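Local coordinates for protein putative sugar ABC transporter (Yersinia enterocolitica subsp. enterocolitica 8081, PDB 5ULB) that probably serves as the periplasmic sugar-binding component of an ABC transporter, holding a methylthioribose-like ribofuranose in the cleft between its two lobes, at residues G84-S89 with D107-G112; I22-N27 with F50-F55; G116-Q121 with E281-Y286. All coordinates share one frame; numbering follows the deposited sequence. Where two conformers were deposited one is given.

Interaction 1: residues G84-S89 with D107-G112; sequences GRDPYS and DTAIQG
Two backbone-centred hydrogen bonds join Gly84 to the loop that follows strand 102-106. The carbonyl Gly84 O takes the amide Ala109 N at 2.9 Å, nearly straight at the hydrogen (163°), with the donor tilted 32° from the carbonyl plane; the amide Gly84 N gives its proton to the hydroxyl Thr108 OG1 at 3.1 Å. That hydroxyl sits beside its own backbone N (chi1 -66°) and also bonds to Phe106 O, so it ties Gly84 to the strand end. Thr108 CG2, the other branch, packs against Gly84 O and lies 3.8 Å from Ser89 CB.

Van der Waals packing centres on the Ala109 methyl. Its CB lies 3.6 Å from Asp86 N and sits against the Asp86 carboxylate, while Ile110 CD1 lies near Ser89 O. On the solvent side a water bridges the loops, donating to Asp86 OD1 at 2.7 Å and to Ala109 O at 2.8 Å. Gln111 NE2 comes within 3.1 Å of the same Asp86 OD1, with the amide and carboxylate planes almost perpendicular.

The 84-89 turn is stiffened from within. Arg85 N bonds to Tyr88 OH, Arg85 O lies over the centre of the Tyr88 ring, and both the amide and the hydroxyl of Ser89 reach Arg85 O from one face of its plane. Asp107, salt-bridged to Arg158, belongs to the sugar pocket. The contact thus joins neighbouring loops at the C-terminal ends of parallel strands 78-82 and 102-106, beside the start of helix 89-98, with Pro154 touching Ala109 from the other lobe.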
loop_
_atom_site.group_PDB
_atom_site.type_symbol
_atom_site.label_atom_id
_atom_site.label_comp_id
_atom_site.label_asym_id
_atom_site.label_seq_id
_atom_site.Cartn_x
_atom_site.Cartn_y
_atom_site.Cartn_z
ATOM N N GLY A 84 -9.391 -5.426 -3.596
ATOM C CA GLY A 84 -10.478 -6.344 -4.042
ATOM C C GLY A 84 -9.901 -7.596 -4.642
ATOM O O GLY A 84 -8.937 -7.531 -5.417
ATOM N N ARG A 85 -10.463 -8.741 -4.276
ATOM C CA ARG A 85 -9.915 -10.029 -4.677
ATOM C C ARG A 85 -10.743 -10.685 -5.780
ATOM O O ARG A 85 -11.908 -10.337 -6.049
ATOM C CB ARG A 85 -9.765 -10.959 -3.455
ATOM C CG ARG A 85 -8.783 -10.463 -2.460
ATOM C CD ARG A 85 -8.604 -11.388 -1.224
ATOM N NE ARG A 85 -8.484 -12.749 -1.615
ATOM C CZ ARG A 85 -8.242 -13.661 -0.783
ATOM N NH1 ARG A 85 -8.128 -14.926 -1.226
ATOM N NH2 ARG A 85 -8.210 -13.285 0.486
ATOM N N ASP A 86 -10.127 -11.691 -6.355
ATOM C CA ASP A 86 -10.894 -12.671 -7.115
ATOM C C ASP A 86 -11.715 -13.517 -6.151
ATOM O O ASP A 86 -11.328 -13.720 -5.019
ATOM C CB ASP A 86 -9.872 -13.625 -7.846
ATOM C CG ASP A 86 -9.344 -13.045 -9.195
ATOM O OD1 ASP A 86 -10.173 -12.492 -9.965
ATOM O OD2 ASP A 86 -8.142 -13.256 -9.421
ATOM N N PRO A 87 -12.849 -14.009 -6.592
ATOM C CA PRO A 87 -13.369 -14.013 -7.989
ATOM C C PRO A 87 -14.277 -12.867 -8.295
ATOM O O PRO A 87 -14.680 -12.693 -9.472
ATOM C CB PRO A 87 -14.242 -15.285 -8.004
ATOM C CG PRO A 87 -14.756 -15.387 -6.636
ATOM C CD PRO A 87 -13.590 -14.967 -5.725
ATOM N N TYR A 88 -14.619 -12.082 -7.284
ATOM C CA TYR A 88 -15.786 -11.177 -7.437
ATOM C C TYR A 88 -15.492 -9.753 -8.019
ATOM O O TYR A 88 -16.451 -9.046 -8.405
ATOM C CB TYR A 88 -16.510 -11.053 -6.060
ATOM C CG TYR A 88 -15.512 -10.575 -5.002
ATOM C CD1 TYR A 88 -15.196 -9.257 -4.907
ATOM C CD2 TYR A 88 -14.849 -11.515 -4.132
ATOM C CE1 TYR A 88 -14.290 -8.788 -3.963
ATOM C CE2 TYR A 88 -13.911 -11.076 -3.231
ATOM C CZ TYR A 88 -13.620 -9.672 -3.127
ATOM O OH TYR A 88 -12.655 -9.257 -2.265
ATOM N N SER A 89 -14.233 -9.324 -7.955
ATOM C CA SER A 89 -13.993 -7.928 -8.205
ATOM C C SER A 89 -14.286 -7.470 -9.615
ATOM O O SER A 89 -14.771 -6.349 -9.833
ATOM C CB SER A 89 -12.578 -7.451 -7.779
ATOM O OG SER A 89 -12.437 -7.505 -6.378
ATOM N N ASP A 107 -4.567 -2.261 -6.296
ATOM C CA ASP A 107 -4.276 -3.616 -5.841
ATOM C C ASP A 107 -5.492 -4.516 -5.883
ATOM O O ASP A 107 -5.644 -5.359 -4.970
ATOM C CB ASP A 107 -3.698 -3.561 -4.400
ATOM C CG ASP A 107 -2.214 -3.339 -4.373
ATOM O OD1 ASP A 107 -1.537 -3.319 -5.434
ATOM O OD2 ASP A 107 -1.706 -3.228 -3.178
ATOM N N THR A 108 -6.231 -4.405 -6.957
ATOM C CA THR A 108 -7.484 -5.128 -7.112
ATOM C C THR A 108 -7.411 -6.061 -8.297
ATOM O O THR A 108 -6.829 -5.728 -9.321
ATOM C CB THR A 108 -8.667 -4.111 -7.197
ATOM O OG1 THR A 108 -8.756 -3.446 -5.931
ATOM C CG2 THR A 108 -10.002 -4.735 -7.522
ATOM N N ALA A 109 -7.975 -7.253 -8.156
ATOM C CA ALA A 109 -7.943 -8.239 -9.207
ATOM C C ALA A 109 -8.972 -7.991 -10.245
ATOM O O ALA A 109 -10.173 -8.096 -9.970
ATOM C CB ALA A 109 -8.156 -9.613 -8.566
ATOM N N ILE A 110 -8.538 -7.656 -11.443
ATOM C CA ILE A 110 -9.383 -7.319 -12.564
ATOM C C ILE A 110 -8.976 -8.159 -13.801
ATOM O O ILE A 110 -7.831 -8.172 -14.154
ATOM C CB ILE A 110 -9.399 -5.885 -12.936
ATOM C CG1 ILE A 110 -9.814 -5.001 -11.709
ATOM C CG2 ILE A 110 -10.231 -5.618 -14.156
ATOM C CD1 ILE A 110 -11.271 -5.105 -11.358
ATOM N N GLN A 111 -9.927 -8.899 -14.357
ATOM C CA GLN A 111 -9.679 -9.652 -15.568
ATOM C C GLN A 111 -10.177 -8.873 -16.781
ATOM O O GLN A 111 -11.327 -8.448 -16.813
ATOM C CB GLN A 111 -10.493 -10.925 -15.514
ATOM C CG GLN A 111 -9.973 -11.761 -14.295
ATOM C CD GLN A 111 -10.936 -12.796 -13.877
ATOM O OE1 GLN A 111 -11.187 -13.773 -14.609
ATOM N NE2 GLN A 111 -11.538 -12.581 -12.718
ATOM N N GLY A 112 -9.311 -8.668 -17.739
ATOM C CA GLY A 112 -9.735 -7.989 -18.922
ATOM C C GLY A 112 -9.689 -6.505 -18.863
ATOM O O GLY A 112 -9.186 -5.898 -17.890
HETATM O O HOH W 1 -11.869 -10.360 -10.195
#

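Interaction 2: residues I22-N27 with F50-F55; sequences IAVIRN and FKVDTF
Phe55 turns the edge of its ring to strand 22-26: CD2 lies 3.5 Å from Val24 O, near the ring plane, and Ala23 CB is also at this edge. With CG beside the backbone N (chi1 -59°), the ring leans back along its own strand; Ile25 CG1 meets it obliquely. Phe67 of helix 61-73 meets the Phe55 ring on this same side of the sheet.

On the reverse side, Val24 CG2 meets Val52 CG1 at 3.9 Å and Val24 CB rests against Thr54 CG2, beneath helix 32-48. At the strand start Ile22 CG1 approaches Phe50 CD2 at 3.9 Å, again obliquely to the ring, and helix 262-278 packs on both residues.

The strands belong to a right-handed beta-alpha-beta crossover through helix 32-48. On the outer strand Lys51 NZ bridges to Asp53 OD1 (3.0 Å), on the oxygen's syn lone pair, while OD2 bonds to Tyr76 OH; the Arg26 guanidinium leads away to Asn33, Thr34 and Ser82. Five parallel backbone bonds, Ile22 N to Lys51 O, Asp53 N to Ile22 O, Val24 N to Asp53 O, Phe55 N to Val24 O and Arg26 N to Phe55 O, pair amides with carbonyls between the strands, so hydrocarbon on both faces can pack against helices.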
loop_
_atom_site.group_PDB
_atom_site.type_symbol
_atom_site.label_atom_id
_atom_site.label_comp_id
_atom_site.label_asym_id
_atom_site.label_seq_id
_atom_site.Cartn_x
_atom_site.Cartn_y
_atom_site.Cartn_z
ATOM N N ILE A 22 -17.728 10.496 -2.894
ATOM C CA ILE A 22 -16.863 9.394 -3.235
ATOM C C ILE A 22 -16.902 8.342 -2.106
ATOM O O ILE A 22 -16.793 8.719 -0.927
ATOM C CB ILE A 22 -15.397 9.863 -3.409
ATOM C CG1 ILE A 22 -15.320 11.053 -4.349
ATOM C CG2 ILE A 22 -14.498 8.731 -3.852
ATOM C CD1 ILE A 22 -15.770 10.915 -5.745
ATOM N N ALA A 23 -17.038 7.095 -2.485
ATOM C CA ALA A 23 -16.940 5.976 -1.507
ATOM C C ALA A 23 -15.583 5.282 -1.737
ATOM O O ALA A 23 -15.265 4.932 -2.902
ATOM C CB ALA A 23 -18.082 5.033 -1.655
ATOM N N VAL A 24 -14.868 5.022 -0.671
ATOM C CA VAL A 24 -13.641 4.232 -0.733
ATOM C C VAL A 24 -13.837 2.953 0.063
ATOM O O VAL A 24 -14.213 3.034 1.274
ATOM C CB VAL A 24 -12.470 5.044 -0.164
ATOM C CG1 VAL A 24 -11.166 4.281 -0.233
ATOM C CG2 VAL A 24 -12.409 6.408 -0.806
ATOM N N ILE A 25 -13.653 1.798 -0.523
ATOM C CA ILE A 25 -13.827 0.504 0.144
ATOM C C ILE A 25 -12.487 -0.199 0.003
ATOM O O ILE A 25 -12.038 -0.495 -1.117
ATOM C CB ILE A 25 -14.988 -0.295 -0.416
ATOM C CG1 ILE A 25 -16.300 0.480 -0.470
ATOM C CG2 ILE A 25 -15.148 -1.535 0.499
ATOM C CD1 ILE A 25 -16.571 1.223 -1.726
ATOM N N ARG A 26 -11.903 -0.552 1.145
ATOM C CA ARG A 26 -10.588 -1.189 1.199
ATOM C C ARG A 26 -10.751 -2.521 1.940
ATOM O O ARG A 26 -11.320 -2.594 3.047
ATOM C CB ARG A 26 -9.512 -0.304 1.757
ATOM C CG ARG A 26 -8.142 -0.928 1.933
ATOM C CD ARG A 26 -7.065 0.133 1.943
ATOM N NE ARG A 26 -5.815 -0.406 2.403
ATOM C CZ ARG A 26 -4.603 -0.134 1.884
ATOM N NH1 ARG A 26 -4.443 0.354 0.639
ATOM N NH2 ARG A 26 -3.559 -0.584 2.519
ATOM N N ASN A 27 -10.183 -3.612 1.370
ATOM C CA ASN A 27 -10.349 -4.951 1.878
ATOM C C ASN A 27 -9.343 -5.372 2.933
ATOM O O ASN A 27 -8.775 -6.464 2.833
ATOM C CB ASN A 27 -10.347 -5.925 0.696
ATOM C CG ASN A 27 -10.900 -7.274 0.990
ATOM O OD1 ASN A 27 -11.743 -7.470 1.879
ATOM N ND2 ASN A 27 -10.524 -8.253 0.139
ATOM N N PHE A 50 -14.819 17.483 -2.185
ATOM C CA PHE A 50 -15.592 16.250 -2.263
ATOM C C PHE A 50 -15.898 15.688 -0.898
ATOM O O PHE A 50 -15.109 15.858 0.039
ATOM C CB PHE A 50 -14.831 15.196 -3.040
ATOM C CG PHE A 50 -14.581 15.467 -4.514
ATOM C CD1 PHE A 50 -14.973 16.574 -5.172
ATOM C CD2 PHE A 50 -13.878 14.514 -5.225
ATOM C CE1 PHE A 50 -14.692 16.727 -6.561
ATOM C CE2 PHE A 50 -13.578 14.654 -6.540
ATOM C CZ PHE A 50 -13.976 15.741 -7.245
ATOM N N LYS A 51 -17.041 15.048 -0.741
ATOM C CA LYS A 51 -17.322 14.240 0.478
ATOM C C LYS A 51 -16.712 12.871 0.200
ATOM O O LYS A 51 -16.965 12.272 -0.833
ATOM C CB LYS A 51 -18.797 14.142 0.653
ATOM C CG LYS A 51 -19.245 13.251 1.807
ATOM C CD LYS A 51 -20.717 13.351 2.134
ATOM C CE LYS A 51 -21.278 12.458 3.238
ATOM N NZ LYS A 51 -20.463 12.287 4.402
ATOM N N VAL A 52 -15.917 12.353 1.119
ATOM C CA VAL A 52 -15.250 11.065 0.978
ATOM C C VAL A 52 -15.724 10.204 2.177
ATOM O O VAL A 52 -15.441 10.543 3.324
ATOM C CB VAL A 52 -13.749 11.169 0.999
ATOM C CG1 VAL A 52 -13.094 9.781 0.968
ATOM C CG2 VAL A 52 -13.270 12.036 -0.152
ATOM N N ASP A 53 -16.364 9.092 1.861
ATOM C CA ASP A 53 -16.844 8.132 2.834
ATOM C C ASP A 53 -15.986 6.877 2.708
ATOM O O ASP A 53 -15.963 6.286 1.634
ATOM C CB ASP A 53 -18.332 7.785 2.593
ATOM C CG ASP A 53 -19.295 8.934 2.883
ATOM O OD1 ASP A 53 -18.931 9.861 3.611
ATOM O OD2 ASP A 53 -20.466 8.840 2.394
ATOM N N THR A 54 -15.376 6.442 3.750
ATOM C CA THR A 54 -14.449 5.327 3.792
ATOM C C THR A 54 -14.991 4.114 4.561
ATOM O O THR A 54 -15.663 4.253 5.565
ATOM C CB THR A 54 -13.030 5.705 4.292
ATOM O OG1 THR A 54 -13.103 6.119 5.632
ATOM C CG2 THR A 54 -12.460 6.859 3.514
ATOM N N PHE A 55 -14.647 2.924 4.065
ATOM C CA PHE A 55 -15.206 1.661 4.573
ATOM C C PHE A 55 -14.056 0.631 4.527
ATOM O O PHE A 55 -13.380 0.487 3.491
ATOM C CB PHE A 55 -16.354 1.166 3.709
ATOM C CG PHE A 55 -17.462 2.128 3.609
ATOM C CD1 PHE A 55 -18.465 2.145 4.569
ATOM C CD2 PHE A 55 -17.515 3.072 2.555
ATOM C CE1 PHE A 55 -19.558 3.091 4.424
ATOM C CE2 PHE A 55 -18.537 3.940 2.411
ATOM C CZ PHE A 55 -19.528 3.971 3.427
#

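Interaction 3: residues G116-Q121 with E281-Y286; sequences GLTVTQ and ETPASY
Strand 118-121 and the start of strand 285-294 run parallel, with Val119 paired to Ser285 and Thr120 to Tyr286, through backbone bonds Val119 N to Ala284 O, Tyr286 N to Val119 O (both 2.9 Å) and the longer Gln121 N to Tyr286 O (3.2 Å). This is a strand junction of the periplasmic binding protein fold: 118-122 lies between 102-106 and 285-294, so the late strand extends the sheet built by the early part of the chain.

Thr118 makes a side-chain link to the loop before Ser285. Its OG1 donates to Pro283 O at 2.7 Å, nearly in line with the carbonyl bond, and Thr118 CG2 packs against the same oxygen. Lys276 of helix 262-278 bonds to Thr118 OG1, Thr282 OG1 and Gly116 O, drawing the two loop ends together under that helix. A water also lies between Leu117 O and Thr282 O.

Further along, side chains alternate between the two faces. Thr120 CG2 approaches Tyr286 CB at 4.1 Å beside helix 262-278, while Thr120 OG1 turns to Val105 O and Asn269. The Tyr286 side chain extends away from Thr120, with CG anti to its backbone N (chi1 178°); its hydroxyl reaches Asp322, and Phe288 and Phe323 meet its ring edge-to-face.

On the other face, Val119 CG2 lies 3.5 Å from Ala284 O in the conformer given. Gln121, bent at chi2 (-79°), folds its amide toward the neighbouring strand; in the conformers given, Gln121 NE2 donates to Ser285 OG at 3.0 Å, with the hydroxyl oxygen 15° out of the amide plane.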
loop_
_atom_site.group_PDB
_atom_site.type_symbol
_atom_site.label_atom_id
_atom_site.label_comp_id
_atom_site.label_asym_id
_atom_site.label_seq_id
_atom_site.Cartn_x
_atom_site.Cartn_y
_atom_site.Cartn_z
ATOM N N GLY A 116 -13.314 2.680 -19.063
ATOM C CA GLY A 116 -13.543 3.618 -18.015
ATOM C C GLY A 116 -12.867 3.416 -16.720
ATOM O O GLY A 116 -12.751 4.382 -15.921
ATOM N N LEU A 117 -12.321 2.212 -16.520
ATOM C CA LEU A 117 -11.587 1.879 -15.289
ATOM C C LEU A 117 -10.118 2.301 -15.446
ATOM O O LEU A 117 -9.540 2.088 -16.499
ATOM C CB LEU A 117 -11.691 0.360 -15.080
ATOM C CG LEU A 117 -10.952 -0.124 -13.843
ATOM C CD1 LEU A 117 -11.501 0.449 -12.547
ATOM C CD2 LEU A 117 -10.991 -1.627 -13.827
ATOM N N THR A 118 -9.560 2.844 -14.364
ATOM C CA THR A 118 -8.134 2.784 -14.214
ATOM C C THR A 118 -7.766 1.776 -13.151
ATOM O O THR A 118 -8.286 1.859 -12.022
ATOM C CB THR A 118 -7.503 4.169 -13.859
ATOM O OG1 THR A 118 -7.897 5.148 -14.793
ATOM C CG2 THR A 118 -5.996 4.107 -13.731
ATOM N N VAL A 119 -6.782 0.881 -13.431
ATOM C CA VAL A 119 -6.231 -0.007 -12.472
ATOM C C VAL A 119 -4.882 0.508 -12.032
ATOM O O VAL A 119 -4.036 0.859 -12.873
ATOM C CB VAL A 119 -6.151 -1.455 -12.958
ATOM C CG1 VAL A 119 -7.528 -1.998 -13.357
ATOM C CG2 VAL A 119 -5.174 -1.617 -14.085
ATOM N N THR A 120 -4.656 0.606 -10.732
ATOM C CA THR A 120 -3.434 1.091 -10.213
ATOM C C THR A 120 -2.770 0.081 -9.312
ATOM O O THR A 120 -3.438 -0.757 -8.696
ATOM C CB THR A 120 -3.567 2.447 -9.501
ATOM O OG1 THR A 120 -4.159 2.333 -8.205
ATOM C CG2 THR A 120 -4.363 3.522 -10.297
ATOM N N GLN A 121 -1.427 0.126 -9.251
ATOM C CA GLN A 121 -0.653 -0.805 -8.459
ATOM C C GLN A 121 0.726 -0.245 -8.250
ATOM O O GLN A 121 1.131 0.675 -8.948
ATOM C CB GLN A 121 -0.588 -2.178 -9.092
ATOM C CG GLN A 121 -0.169 -2.177 -10.561
ATOM C CD GLN A 121 -1.265 -1.791 -11.604
ATOM O OE1 GLN A 121 -2.436 -2.050 -11.369
ATOM N NE2 GLN A 121 -0.902 -1.037 -12.626
ATOM N N GLU A 281 -9.635 12.507 -20.062
ATOM C CA GLU A 281 -9.022 11.214 -20.321
ATOM C C GLU A 281 -8.208 10.729 -19.155
ATOM O O GLU A 281 -7.460 11.538 -18.566
ATOM C CB GLU A 281 -8.154 11.314 -21.577
ATOM C CG GLU A 281 -7.411 10.044 -21.947
ATOM C CD GLU A 281 -6.492 10.201 -23.164
ATOM O OE1 GLU A 281 -6.319 11.371 -23.645
ATOM O OE2 GLU A 281 -6.030 9.156 -23.623
ATOM N N THR A 282 -8.312 9.457 -18.844
ATOM C CA THR A 282 -7.495 8.766 -17.849
ATOM C C THR A 282 -7.056 7.419 -18.401
ATOM O O THR A 282 -7.701 6.852 -19.233
ATOM C CB THR A 282 -8.322 8.533 -16.543
ATOM O OG1 THR A 282 -9.542 7.864 -16.826
ATOM C CG2 THR A 282 -8.514 9.853 -15.779
ATOM N N PRO A 283 -5.866 6.956 -18.012
ATOM C CA PRO A 283 -5.290 5.780 -18.614
ATOM C C PRO A 283 -5.926 4.517 -18.101
ATOM O O PRO A 283 -6.548 4.489 -17.017
ATOM C CB PRO A 283 -3.844 5.841 -18.168
ATOM C CG PRO A 283 -3.863 6.578 -16.888
ATOM C CD PRO A 283 -4.980 7.582 -17.039
ATOM N N ALA A 284 -5.753 3.417 -18.786
ATOM C CA ALA A 284 -6.218 2.118 -18.366
ATOM C C ALA A 284 -5.490 1.601 -17.109
ATOM O O ALA A 284 -6.102 0.935 -16.258
ATOM C CB ALA A 284 -6.028 1.108 -19.506
ATOM N N SER A 285 -4.220 1.989 -16.992
ATOM C CA SER A 285 -3.368 1.466 -15.942
ATOM C C SER A 285 -2.420 2.574 -15.484
ATOM O O SER A 285 -1.984 3.410 -16.275
ATOM C CB SER A 285 -2.585 0.186 -16.406
ATOM O OG SER A 285 -1.795 -0.413 -15.386
ATOM N N TYR A 286 -1.981 2.451 -14.243
ATOM C CA TYR A 286 -0.971 3.336 -13.731
ATOM C C TYR A 286 -0.185 2.616 -12.604
ATOM O O TYR A 286 -0.762 1.945 -11.736
ATOM C CB TYR A 286 -1.592 4.640 -13.125
ATOM C CG TYR A 286 -0.652 5.618 -12.533
ATOM C CD1 TYR A 286 0.164 6.422 -13.344
ATOM C CD2 TYR A 286 -0.386 5.689 -11.145
ATOM C CE1 TYR A 286 1.052 7.305 -12.839
ATOM C CE2 TYR A 286 0.526 6.551 -10.694
ATOM C CZ TYR A 286 1.213 7.395 -11.509
ATOM O OH TYR A 286 2.106 8.259 -10.968
HETATM O O HOH W 2 -9.827 4.956 -17.987
#

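How the interactions relate
All three contacts lie in the same lobe. Interactions 2 and 3 are parallel strand pairings in one sheet, 2 at its outer margin and 3 where the late strand 285-294 joins; helix 262-278 packs against both. Interaction 1 joins loops at the strand ends. Interaction 2 is the most buried and apolar; interaction 3 adds hydroxyl and amide bonds to its backbone pairing, and interaction 1 relies on two hydrogen bonds and a water bridge near solvent. Interactions 1 and 3 touch through Asp107 N and Thr120 O, probably hydrogen-bonded, and through Ile110 packed on Leu117 and Val119. Asn27 packs against Arg85 and Tyr88, linking interactions 2 and 1.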